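Local atomic coordinates of protein Thf1 (Thermosynechococcus elongatus, PDB entry 5MJR), a protein that associates with the FtsH protease complex involved in photosystem II repair and may take part in the biogenesis of photosynthetic membranes. Residues T75-F80 with D91-A96; E48-E53 with H95-A100; L71-A76 with Q106-D111; R29-Y32 with P38-S41. All coordinates share one frame; numbering follows the deposited sequence.

Contact 1: residues T75-F80 with D91-A96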
loop_
_atom_site.group_PDB
_atom_site.type_symbol
_atom_site.label_atom_id
_atom_site.label_comp_id
_atom_site.label_asym_id
_atom_site.label_seq_id
_atom_site.Cartn_x
_atom_site.Cartn_y
_atom_site.Cartn_z
ATOM N N THR A 75 -4.267 -0.798 1.347
ATOM C CA THR A 75 -4.288 -0.348 2.797
ATOM C C THR A 75 -4.473 1.150 2.869
ATOM O O THR A 75 -5.290 1.625 3.691
ATOM C CB THR A 75 -2.949 -0.813 3.475
ATOM O OG1 THR A 75 -2.905 -2.236 3.458
ATOM C CG2 THR A 75 -2.919 -0.337 4.913
ATOM N N ALA A 76 -3.654 1.908 2.122
ATOM C CA ALA A 76 -3.726 3.364 2.183
ATOM C C ALA A 76 -5.173 3.835 1.770
ATOM O O ALA A 76 -5.756 4.731 2.426
ATOM C CB ALA A 76 -2.713 4.013 1.325
ATOM N N PHE A 77 -5.655 3.291 0.653
ATOM C CA PHE A 77 -6.976 3.647 0.172
ATOM C C PHE A 77 -7.999 3.319 1.253
ATOM O O PHE A 77 -8.836 4.164 1.611
ATOM C CB PHE A 77 -7.285 2.893 -1.127
ATOM C CG PHE A 77 -8.654 3.169 -1.681
ATOM C CD1 PHE A 77 -9.693 2.462 -1.313
ATOM C CD2 PHE A 77 -8.809 4.211 -2.617
ATOM C CE1 PHE A 77 -11.004 2.714 -1.889
ATOM C CE2 PHE A 77 -10.080 4.467 -3.167
ATOM C CZ PHE A 77 -11.136 3.754 -2.779
ATOM N N ASP A 78 -7.988 2.089 1.757
ATOM C CA ASP A 78 -8.998 1.688 2.722
ATOM C C ASP A 78 -8.961 2.574 3.986
ATOM O O ASP A 78 -10.009 2.914 4.518
ATOM C CB ASP A 78 -8.801 0.278 3.155
ATOM C CG ASP A 78 -9.255 -0.776 2.135
ATOM O OD1 ASP A 78 -9.781 -0.440 1.035
ATOM O OD2 ASP A 78 -8.878 -1.976 2.369
ATOM N N GLN A 79 -7.769 2.988 4.416
ATOM C CA GLN A 79 -7.627 3.808 5.628
ATOM C C GLN A 79 -8.152 5.173 5.402
ATOM O O GLN A 79 -8.975 5.662 6.219
ATOM C CB GLN A 79 -6.159 3.850 6.078
ATOM C CG GLN A 79 -5.901 4.597 7.388
ATOM C CD GLN A 79 -6.077 6.095 7.402
ATOM O OE1 GLN A 79 -5.639 6.817 6.527
ATOM N NE2 GLN A 79 -6.708 6.573 8.562
ATOM N N PHE A 80 -7.801 5.871 4.307
ATOM C CA PHE A 80 -8.317 7.251 4.080
ATOM C C PHE A 80 -9.778 7.208 3.727
ATOM O O PHE A 80 -10.448 8.228 3.964
ATOM C CB PHE A 80 -7.450 8.172 3.252
ATOM C CG PHE A 80 -7.491 8.068 1.773
ATOM C CD1 PHE A 80 -8.646 8.301 0.972
ATOM C CD2 PHE A 80 -6.313 7.710 1.097
ATOM C CE1 PHE A 80 -8.504 8.167 -0.425
ATOM C CE2 PHE A 80 -6.248 7.587 -0.262
ATOM C CZ PHE A 80 -7.351 7.757 -0.999
ATOM N N ASP A 91 -16.238 1.018 -3.333
ATOM C CA ASP A 91 -15.683 -0.012 -4.235
ATOM C C ASP A 91 -15.627 0.432 -5.719
ATOM O O ASP A 91 -14.657 0.148 -6.441
ATOM C CB ASP A 91 -16.443 -1.329 -4.164
ATOM C CG ASP A 91 -16.318 -2.018 -2.743
ATOM O OD1 ASP A 91 -15.389 -1.646 -1.927
ATOM O OD2 ASP A 91 -17.149 -2.909 -2.372
ATOM N N ARG A 92 -16.623 1.198 -6.154
ATOM C CA ARG A 92 -16.596 1.721 -7.497
ATOM C C ARG A 92 -15.478 2.716 -7.657
ATOM O O ARG A 92 -14.827 2.786 -8.716
ATOM C CB ARG A 92 -17.941 2.521 -7.804
ATOM C CG ARG A 92 -19.074 1.611 -8.049
ATOM C CD ARG A 92 -20.373 2.432 -8.037
ATOM N NE ARG A 92 -21.578 1.722 -8.454
ATOM C CZ ARG A 92 -22.659 1.484 -7.712
ATOM N NH1 ARG A 92 -22.752 1.862 -6.416
ATOM N NH2 ARG A 92 -23.691 0.830 -8.273
ATOM N N ILE A 93 -15.192 3.501 -6.656
ATOM C CA ILE A 93 -14.085 4.426 -6.701
ATOM C C ILE A 93 -12.710 3.669 -6.811
ATOM O O ILE A 93 -11.847 4.073 -7.572
ATOM C CB ILE A 93 -14.062 5.398 -5.477
ATOM C CG1 ILE A 93 -15.281 6.358 -5.598
ATOM C CG2 ILE A 93 -12.771 6.124 -5.335
ATOM C CD1 ILE A 93 -15.549 7.181 -4.401
ATOM N N PHE A 94 -12.562 2.593 -5.995
ATOM C CA PHE A 94 -11.336 1.807 -6.092
ATOM C C PHE A 94 -11.135 1.195 -7.509
ATOM O O PHE A 94 -10.048 1.240 -8.060
ATOM C CB PHE A 94 -11.309 0.743 -5.045
ATOM C CG PHE A 94 -10.008 -0.009 -5.022
ATOM C CD1 PHE A 94 -8.911 0.598 -4.458
ATOM C CD2 PHE A 94 -9.913 -1.288 -5.560
ATOM C CE1 PHE A 94 -7.638 -0.051 -4.450
ATOM C CE2 PHE A 94 -8.695 -1.965 -5.552
ATOM C CZ PHE A 94 -7.565 -1.289 -4.996
ATOM N N HIS A 95 -12.243 0.709 -8.061
ATOM C CA HIS A 95 -12.205 0.134 -9.394
ATOM C C HIS A 95 -11.690 1.192 -10.371
ATOM O O HIS A 95 -10.811 0.963 -11.201
ATOM C CB HIS A 95 -13.570 -0.431 -9.740
ATOM C CG HIS A 95 -13.641 -0.924 -11.187
ATOM N ND1 HIS A 95 -13.837 -0.020 -12.255
ATOM C CD2 HIS A 95 -13.691 -2.177 -11.708
ATOM C CE1 HIS A 95 -13.915 -0.678 -13.398
ATOM N NE2 HIS A 95 -13.722 -1.979 -13.081
ATOM N N ALA A 96 -12.325 2.367 -10.304
ATOM C CA ALA A 96 -11.983 3.468 -11.196
ATOM C C ALA A 96 -10.535 3.920 -11.072
ATOM O O ALA A 96 -9.821 4.210 -12.063
ATOM C CB ALA A 96 -12.960 4.612 -11.030
#
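The Phe77 ring carries Phe94 on one face, with Ile93 and, from its own helix, Asp78 OD1 at its edge. CD1 of Phe94 stands over the centre of that face, and the two planes meet at 64° with centroids 5.1 Å apart, an edge-to-face (T-shaped) aromatic pair in which Phe94 supplies the edge. This is helix-helix packing in an all-helical fold: helix 67-80 is joined through a mostly non-helical connection to helix 90-100, and the stack ties their facing sides together. Phe77 reaches across because its CG lies anti to the backbone N (chi1 178°), which carries the ring so far that its CZ comes within 3.7 Å of the backbone N of Phe94. CE1 of Phe77 meanwhile rests on CB of Phe94 at 3.7 Å, so the ring touches the neighbouring helix through backbone as well as side chain. Beyond Phe77, the Phe94 ring packs against Pro105 and Lys109 of helix 105-113. Ile93 also touches Tyr84. No hydrogen bond crosses between the segments; the contact is buried and apolar. At the rim of the Phe77 ring, close to its plane, CG2 of Ile93 approaches CE2 of Phe77 to 3.8 Å.

Contact 2: residues E48-E53 with H95-A100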
loop_
_atom_site.group_PDB
_atom_site.type_symbol
_atom_site.label_atom_id
_atom_site.label_comp_id
_atom_site.label_asym_id
_atom_site.label_seq_id
_atom_site.Cartn_x
_atom_site.Cartn_y
_atom_site.Cartn_z
ATOM N N GLU A 48 -7.037 12.224 -5.807
ATOM C CA GLU A 48 -6.160 12.755 -6.842
ATOM C C GLU A 48 -4.664 12.654 -6.417
ATOM O O GLU A 48 -3.815 12.418 -7.288
ATOM C CB GLU A 48 -6.570 14.175 -7.257
ATOM C CG GLU A 48 -7.926 14.218 -7.990
ATOM C CD GLU A 48 -8.270 15.568 -8.620
ATOM O OE1 GLU A 48 -7.410 16.486 -8.590
ATOM O OE2 GLU A 48 -9.472 15.647 -9.057
ATOM N N GLU A 49 -4.362 12.877 -5.113
ATOM C CA GLU A 49 -2.984 12.723 -4.667
ATOM C C GLU A 49 -2.542 11.242 -4.925
ATOM O O GLU A 49 -1.406 11.040 -5.386
ATOM C CB GLU A 49 -2.842 13.080 -3.191
ATOM C CG GLU A 49 -2.744 14.553 -2.863
ATOM C CD GLU A 49 -2.383 14.863 -1.399
ATOM O OE1 GLU A 49 -1.845 13.967 -0.707
ATOM O OE2 GLU A 49 -2.659 16.037 -1.013
ATOM N N LEU A 50 -3.362 10.292 -4.642
ATOM C CA LEU A 50 -3.034 8.866 -4.851
ATOM C C LEU A 50 -2.855 8.597 -6.361
ATOM O O LEU A 50 -1.957 7.862 -6.773
ATOM C CB LEU A 50 -4.042 7.956 -4.173
ATOM C CG LEU A 50 -3.701 6.477 -4.165
ATOM C CD1 LEU A 50 -2.340 6.149 -3.522
ATOM C CD2 LEU A 50 -4.827 5.721 -3.544
ATOM N N LEU A 51 -3.796 9.164 -7.167
ATOM C CA LEU A 51 -3.691 8.944 -8.633
ATOM C C LEU A 51 -2.335 9.460 -9.133
ATOM O O LEU A 51 -1.700 8.802 -9.980
ATOM C CB LEU A 51 -4.850 9.702 -9.373
ATOM C CG LEU A 51 -6.210 9.050 -9.292
ATOM C CD1 LEU A 51 -7.230 10.043 -9.868
ATOM C CD2 LEU A 51 -6.308 7.767 -10.146
ATOM N N VAL A 52 -1.923 10.638 -8.701
ATOM C CA VAL A 52 -0.651 11.189 -9.107
ATOM C C VAL A 52 0.535 10.306 -8.647
ATOM O O VAL A 52 1.454 10.023 -9.410
ATOM C CB VAL A 52 -0.474 12.646 -8.619
ATOM C CG1 VAL A 52 0.927 13.172 -8.827
ATOM C CG2 VAL A 52 -1.545 13.561 -9.316
ATOM N N GLU A 53 0.468 9.931 -7.357
ATOM C CA GLU A 53 1.560 9.128 -6.772
ATOM C C GLU A 53 1.755 7.838 -7.537
ATOM O O GLU A 53 2.921 7.505 -7.872
ATOM C CB GLU A 53 1.195 8.873 -5.276
ATOM C CG GLU A 53 2.259 8.111 -4.542
ATOM C CD GLU A 53 1.925 7.881 -3.094
ATOM O OE1 GLU A 53 0.707 7.945 -2.727
ATOM O OE2 GLU A 53 2.856 7.600 -2.292
ATOM N N HIS A 95 -12.243 0.709 -8.061
ATOM C CA HIS A 95 -12.205 0.134 -9.394
ATOM C C HIS A 95 -11.690 1.192 -10.371
ATOM O O HIS A 95 -10.811 0.963 -11.201
ATOM C CB HIS A 95 -13.570 -0.431 -9.740
ATOM C CG HIS A 95 -13.641 -0.924 -11.187
ATOM N ND1 HIS A 95 -13.837 -0.020 -12.255
ATOM C CD2 HIS A 95 -13.691 -2.177 -11.708
ATOM C CE1 HIS A 95 -13.915 -0.678 -13.398
ATOM N NE2 HIS A 95 -13.722 -1.979 -13.081
ATOM N N ALA A 96 -12.325 2.367 -10.304
ATOM C CA ALA A 96 -11.983 3.468 -11.196
ATOM C C ALA A 96 -10.535 3.920 -11.072
ATOM O O ALA A 96 -9.821 4.210 -12.063
ATOM C CB ALA A 96 -12.960 4.612 -11.030
ATOM N N LEU A 97 -10.073 3.987 -9.825
ATOM C CA LEU A 97 -8.702 4.384 -9.535
ATOM C C LEU A 97 -7.753 3.364 -10.210
ATOM O O LEU A 97 -6.808 3.767 -10.887
ATOM C CB LEU A 97 -8.494 4.368 -8.006
ATOM C CG LEU A 97 -7.050 4.819 -7.596
ATOM C CD1 LEU A 97 -7.083 5.951 -6.583
ATOM C CD2 LEU A 97 -6.527 3.689 -6.849
ATOM N N CYS A 98 -8.022 2.089 -10.075
ATOM C CA CYS A 98 -7.086 1.119 -10.647
ATOM C C CYS A 98 -7.086 1.123 -12.161
ATOM O O CYS A 98 -6.021 1.139 -12.814
ATOM C CB CYS A 98 -7.400 -0.285 -10.113
ATOM S SG CYS A 98 -6.993 -0.487 -8.372
ATOM N N VAL A 99 -8.293 1.138 -12.764
ATOM C CA VAL A 99 -8.329 1.121 -14.224
ATOM C C VAL A 99 -7.723 2.386 -14.794
ATOM O O VAL A 99 -7.050 2.323 -15.855
ATOM C CB VAL A 99 -9.708 0.775 -14.795
ATOM C CG1 VAL A 99 -10.228 -0.538 -14.335
ATOM C CG2 VAL A 99 -10.701 1.785 -14.570
ATOM N N ALA A 100 -7.891 3.529 -14.124
ATOM C CA ALA A 100 -7.270 4.769 -14.586
ATOM C C ALA A 100 -5.729 4.699 -14.615
ATOM O O ALA A 100 -5.078 5.408 -15.395
ATOM C CB ALA A 100 -7.708 5.905 -13.717
#
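Leu97 and Leu51, with Leu50 beside them, carry nearly all of this buried contact. Leu97 points from helix 90-100 toward helix 41-58, its CG anti to the backbone N, and its CD1 methyl meets CD2 of Leu50 at 3.8 Å. Those two side chains cross at about a right angle. Leu51 comes in differently: its CB leaves the backbone at a slant to the other helix, but with CG anti to the carbonyl carbon (chi1 -76°) the end of the side chain comes nearer, and CD2 of Leu51 reaches CG of Leu97 at 4.0 Å. Here the two side chains lie alongside each other, pointing opposite ways. Leu97 is thus touched by two successive residues of one helix turn. The packing joins two helices of an all-helical fold whose short segments run nearly parallel, 26° apart with axes 10.5 Å from each other at closest approach. One turn further along, the same CD2 of Leu51 lies 4.3 Å from CB of Ala100, whose small side chain adds a lighter touch. Helix 24-34 covers one flank of Leu51 through Phe31. On helix 41-58, Glu48 forms a salt bridge with Lys28 and Glu53 another with Arg150.

Contact 3: residues L71-A76 with Q106-D111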
loop_
_atom_site.group_PDB
_atom_site.type_symbol
_atom_site.label_atom_id
_atom_site.label_comp_id
_atom_site.label_asym_id
_atom_site.label_seq_id
_atom_site.Cartn_x
_atom_site.Cartn_y
_atom_site.Cartn_z
ATOM N N LEU A 71 -0.567 -4.323 -1.620
ATOM C CA LEU A 71 -1.015 -4.247 -0.254
ATOM C C LEU A 71 -0.972 -2.807 0.251
ATOM O O LEU A 71 -1.882 -2.347 0.959
ATOM C CB LEU A 71 -0.274 -5.200 0.665
ATOM C CG LEU A 71 -0.719 -5.271 2.129
ATOM C CD1 LEU A 71 -2.130 -5.665 2.271
ATOM C CD2 LEU A 71 0.237 -6.192 2.871
ATOM N N GLY A 72 0.090 -2.060 -0.075
ATOM C CA GLY A 72 0.161 -0.718 0.334
ATOM C C GLY A 72 -0.927 0.192 -0.245
ATOM O O GLY A 72 -1.511 1.003 0.465
ATOM N N VAL A 73 -1.237 0.027 -1.548
ATOM C CA VAL A 73 -2.295 0.820 -2.182
ATOM C C VAL A 73 -3.631 0.506 -1.553
ATOM O O VAL A 73 -4.419 1.415 -1.199
ATOM C CB VAL A 73 -2.330 0.555 -3.686
ATOM C CG1 VAL A 73 -3.575 1.155 -4.373
ATOM C CG2 VAL A 73 -1.120 1.071 -4.359
ATOM N N VAL A 74 -3.929 -0.792 -1.404
ATOM C CA VAL A 74 -5.218 -1.193 -0.829
ATOM C C VAL A 74 -5.350 -0.675 0.590
ATOM O O VAL A 74 -6.391 -0.152 0.991
ATOM C CB VAL A 74 -5.367 -2.728 -0.871
ATOM C CG1 VAL A 74 -6.498 -3.238 0.003
ATOM C CG2 VAL A 74 -5.597 -3.162 -2.309
ATOM N N THR A 75 -4.267 -0.798 1.347
ATOM C CA THR A 75 -4.288 -0.348 2.797
ATOM C C THR A 75 -4.473 1.150 2.869
ATOM O O THR A 75 -5.290 1.625 3.691
ATOM C CB THR A 75 -2.949 -0.813 3.475
ATOM O OG1 THR A 75 -2.905 -2.236 3.458
ATOM C CG2 THR A 75 -2.919 -0.337 4.913
ATOM N N ALA A 76 -3.654 1.908 2.122
ATOM C CA ALA A 76 -3.726 3.364 2.183
ATOM C C ALA A 76 -5.173 3.835 1.770
ATOM O O ALA A 76 -5.756 4.731 2.426
ATOM C CB ALA A 76 -2.713 4.013 1.325
ATOM N N GLN A 106 -9.018 -6.167 -9.331
ATOM C CA GLN A 106 -9.128 -7.512 -8.829
ATOM C C GLN A 106 -7.767 -8.104 -8.559
ATOM O O GLN A 106 -7.601 -8.852 -7.563
ATOM C CB GLN A 106 -9.931 -8.434 -9.719
ATOM C CG GLN A 106 -10.296 -9.750 -9.137
ATOM C CD GLN A 106 -11.071 -9.693 -7.849
ATOM O OE1 GLN A 106 -11.772 -8.741 -7.548
ATOM N NE2 GLN A 106 -11.009 -10.798 -7.096
ATOM N N GLN A 107 -6.781 -7.826 -9.383
ATOM C CA GLN A 107 -5.398 -8.288 -9.111
ATOM C C GLN A 107 -4.891 -7.612 -7.852
ATOM O O GLN A 107 -4.298 -8.285 -6.979
ATOM C CB GLN A 107 -4.455 -7.995 -10.272
ATOM C CG GLN A 107 -3.021 -8.467 -10.036
ATOM C CD GLN A 107 -2.065 -8.236 -11.146
ATOM O OE1 GLN A 107 -2.378 -7.563 -12.143
ATOM N NE2 GLN A 107 -0.851 -8.733 -11.003
ATOM N N LEU A 108 -5.080 -6.290 -7.681
ATOM C CA LEU A 108 -4.584 -5.682 -6.467
ATOM C C LEU A 108 -5.297 -6.289 -5.237
ATOM O O LEU A 108 -4.632 -6.467 -4.171
ATOM C CB LEU A 108 -4.759 -4.145 -6.472
ATOM C CG LEU A 108 -3.604 -3.379 -7.097
ATOM C CD1 LEU A 108 -3.541 -3.566 -8.638
ATOM C CD2 LEU A 108 -3.616 -1.944 -6.637
ATOM N N LYS A 109 -6.600 -6.483 -5.309
ATOM C CA LYS A 109 -7.343 -7.051 -4.175
ATOM C C LYS A 109 -6.855 -8.462 -3.855
ATOM O O LYS A 109 -6.631 -8.777 -2.647
ATOM C CB LYS A 109 -8.830 -7.057 -4.426
ATOM C CG LYS A 109 -9.478 -5.698 -4.397
ATOM C CD LYS A 109 -10.975 -5.977 -4.740
ATOM C CE LYS A 109 -11.625 -4.758 -5.067
ATOM N NZ LYS A 109 -13.098 -4.842 -5.342
ATOM N N GLU A 110 -6.616 -9.309 -4.867
ATOM C CA GLU A 110 -6.182 -10.639 -4.571
ATOM C C GLU A 110 -4.759 -10.618 -4.018
ATOM O O GLU A 110 -4.414 -11.391 -3.102
ATOM C CB GLU A 110 -6.304 -11.479 -5.799
ATOM C CG GLU A 110 -7.740 -11.843 -6.190
ATOM C CD GLU A 110 -7.968 -12.784 -7.366
ATOM O OE1 GLU A 110 -7.051 -13.555 -7.726
ATOM O OE2 GLU A 110 -9.119 -12.761 -7.882
ATOM N N ASP A 111 -3.894 -9.768 -4.552
ATOM C CA ASP A 111 -2.513 -9.671 -4.067
ATOM C C ASP A 111 -2.558 -9.190 -2.663
ATOM O O ASP A 111 -1.771 -9.690 -1.784
ATOM C CB ASP A 111 -1.638 -8.802 -4.923
ATOM C CG ASP A 111 -1.029 -9.541 -6.097
ATOM O OD1 ASP A 111 -0.966 -10.793 -6.093
ATOM O OD2 ASP A 111 -0.593 -8.888 -7.045
#
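Val73 and Val74 of helix 67-80 meet Leu108, and two residues before Val73 the carbonyl oxygen of Leu71 is gripped twice. Thr75 N donates the ordinary helical bond to it, and Thr75 OG1 donates a second of 2.7 Å to Leu71 O, the two reaching it from opposite faces of the carbonyl plane. The hydroxyl is tilted 34° from that plane; this bond settles the polar end of Thr75, whose side chain packs on Val154 and Ala158 of helix 150-162. Across the contact the chemistry is aliphatic. CG1 of Val73, anti to its backbone N (chi1 170°), touches CD2 of Leu108 at 3.8 Å as the two side chains approach at a slant. The motif is helix-on-helix packing in an all-helical fold, here of helix 67-80 on helix 105-113. Val74 meets Leu108 nearer its backbone: CG2 of Val74 lies 3.9 Å from the backbone oxygen of Leu108 and 4.4 Å from the CB of Leu108. Leu108 also packs on Ala70, Cys98 and Met103, while Val74 leans on Phe94 of helix 90-100. On helix 105-113, Gln106 NE2 donates to Glu110 OE2 at 2.8 Å, nearly straight (N-H...O angle 171°), and meets the anti lone pair of that oxygen.

Contact 4: residues R29-Y32 with P38-S41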
loop_
_atom_site.group_PDB
_atom_site.type_symbol
_atom_site.label_atom_id
_atom_site.label_comp_id
_atom_site.label_asym_id
_atom_site.label_seq_id
_atom_site.Cartn_x
_atom_site.Cartn_y
_atom_site.Cartn_z
ATOM N N ARG A 29 -8.639 12.006 -16.198
ATOM C CA ARG A 29 -9.842 11.919 -17.013
ATOM C C ARG A 29 -10.425 10.514 -17.066
ATOM O O ARG A 29 -11.620 10.318 -17.021
ATOM C CB ARG A 29 -9.501 12.297 -18.455
ATOM C CG ARG A 29 -9.569 13.746 -18.679
ATOM C CD ARG A 29 -9.486 14.155 -20.227
ATOM N NE ARG A 29 -8.061 14.086 -20.683
ATOM C CZ ARG A 29 -7.146 15.055 -20.526
ATOM N NH1 ARG A 29 -7.464 16.270 -19.954
ATOM N NH2 ARG A 29 -5.903 14.859 -21.003
ATOM N N ALA A 30 -9.545 9.491 -17.103
ATOM C CA ALA A 30 -9.964 8.106 -17.078
ATOM C C ALA A 30 -10.723 7.772 -15.776
ATOM O O ALA A 30 -11.723 7.070 -15.763
ATOM C CB ALA A 30 -8.820 7.167 -17.365
ATOM N N PHE A 31 -10.181 8.284 -14.685
ATOM C CA PHE A 31 -10.819 8.090 -13.397
ATOM C C PHE A 31 -12.244 8.621 -13.369
ATOM O O PHE A 31 -13.214 7.929 -13.020
ATOM C CB PHE A 31 -9.999 8.705 -12.283
ATOM C CG PHE A 31 -10.693 8.649 -10.907
ATOM C CD1 PHE A 31 -10.741 7.503 -10.202
ATOM C CD2 PHE A 31 -11.402 9.745 -10.446
ATOM C CE1 PHE A 31 -11.439 7.395 -9.044
ATOM C CE2 PHE A 31 -12.104 9.643 -9.266
ATOM C CZ PHE A 31 -12.113 8.434 -8.542
ATOM N N TYR A 32 -12.389 9.902 -13.805
ATOM C CA TYR A 32 -13.709 10.548 -13.782
ATOM C C TYR A 32 -14.673 10.083 -14.823
ATOM O O TYR A 32 -15.884 10.253 -14.637
ATOM C CB TYR A 32 -13.510 12.057 -13.829
ATOM C CG TYR A 32 -12.937 12.609 -12.503
ATOM C CD1 TYR A 32 -13.689 12.577 -11.316
ATOM C CD2 TYR A 32 -11.719 13.201 -12.427
ATOM C CE1 TYR A 32 -13.225 13.034 -10.101
ATOM C CE2 TYR A 32 -11.216 13.707 -11.164
ATOM C CZ TYR A 32 -12.001 13.652 -10.054
ATOM O OH TYR A 32 -11.491 14.107 -8.859
ATOM N N PRO A 38 -20.760 12.102 -7.780
ATOM C CA PRO A 38 -20.043 13.112 -7.030
ATOM C C PRO A 38 -19.152 12.572 -5.932
ATOM O O PRO A 38 -19.571 11.639 -5.230
ATOM C CB PRO A 38 -21.216 13.960 -6.446
ATOM C CG PRO A 38 -22.316 13.749 -7.339
ATOM C CD PRO A 38 -22.215 12.378 -7.814
ATOM N N ILE A 39 -17.984 13.176 -5.791
ATOM C CA ILE A 39 -17.066 12.864 -4.672
ATOM C C ILE A 39 -16.787 14.156 -3.890
ATOM O O ILE A 39 -16.388 15.177 -4.473
ATOM C CB ILE A 39 -15.695 12.330 -5.175
ATOM C CG1 ILE A 39 -15.915 11.066 -6.031
ATOM C CG2 ILE A 39 -14.750 12.066 -4.000
ATOM C CD1 ILE A 39 -14.655 10.637 -6.750
ATOM N N HIS A 40 -16.986 14.125 -2.572
ATOM C CA HIS A 40 -16.739 15.322 -1.794
ATOM C C HIS A 40 -15.357 15.855 -1.956
ATOM O O HIS A 40 -14.390 15.049 -2.046
ATOM C CB HIS A 40 -17.022 15.029 -0.305
ATOM C CG HIS A 40 -17.119 16.226 0.523
ATOM N ND1 HIS A 40 -16.031 16.838 1.067
ATOM C CD2 HIS A 40 -18.218 16.975 0.876
ATOM C CE1 HIS A 40 -16.427 17.971 1.645
ATOM N NE2 HIS A 40 -17.756 18.044 1.554
ATOM N N SER A 41 -15.151 17.150 -1.966
ATOM C CA SER A 41 -13.816 17.758 -2.059
ATOM C C SER A 41 -12.750 17.225 -1.133
ATOM O O SER A 41 -11.608 17.131 -1.517
ATOM C CB SER A 41 -13.880 19.316 -1.933
ATOM O OG SER A 41 -14.503 19.661 -0.776
#
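The CD1 methyl of Ile39 is the point of this contact. It sits at the edge of the Phe31 ring, near the ring plane, 3.7 Å from CE2 of Phe31 and 3.8 Å from CZ of Phe31, the isoleucine and phenylalanine side chains coming from opposite directions. A looser touch joins the same methyl to Tyr32, whose CE1 lies 4.4 Å from CD1 of Ile39. Ile39 reaches this far because CG1 stands anti to the carbonyl carbon (chi1 -58°) and CD1 continues the chain in an extended line (chi2 170°). The two aromatic rings also meet each other: CD2 of Phe31 stands 3.6 Å above the Tyr32 ring, over its centre. The motif is a helix-loop-helix connection: the loop between helix 24-34 and helix 41-58 folds its isoleucine back toward the helix it has just left. At the end of the loop His40 is the N-cap of helix 41-58, its ND1 accepting from the backbone N of Ile42. Behind the first shell, Phe31 packs on Ile47 of helix 41-58 and on Ile93, Ala96 and Ala100 of helix 90-100, which hold its ring in a buried apolar setting. Ile39 in turn rests on Ile47 and Tyr84, while its carbonyl oxygen accepts from Arg44 NH1. The hydroxyl of Tyr32 hydrogen bonds with Glu48 OE2, which anchors the outer ring to helix 41-58, and Arg44 touches the Tyr32 side chain.

All four contacts are buried and none has a hydrogen bond between its own segments, but they differ in depth and in side-chain type. Contact 3 lies closest to the chain centre, about 7 Å between centres, whereas contact 4 lies about 21 Å out, where a loop meets its helix. Contacts 1 and 2 share helix 90-100 and contacts 1 and 3 share helix 67-80, so contact 1 joins the other two. Its chemistry is mainly aromatic, while contacts 2 and 3 are aliphatic and contact 4 mixes the two. Contact 4 meets contacts 1 and 2 through Phe31, and contact 2 also by a hydrogen bond between Tyr32 and Glu48, but does not touch contact 3.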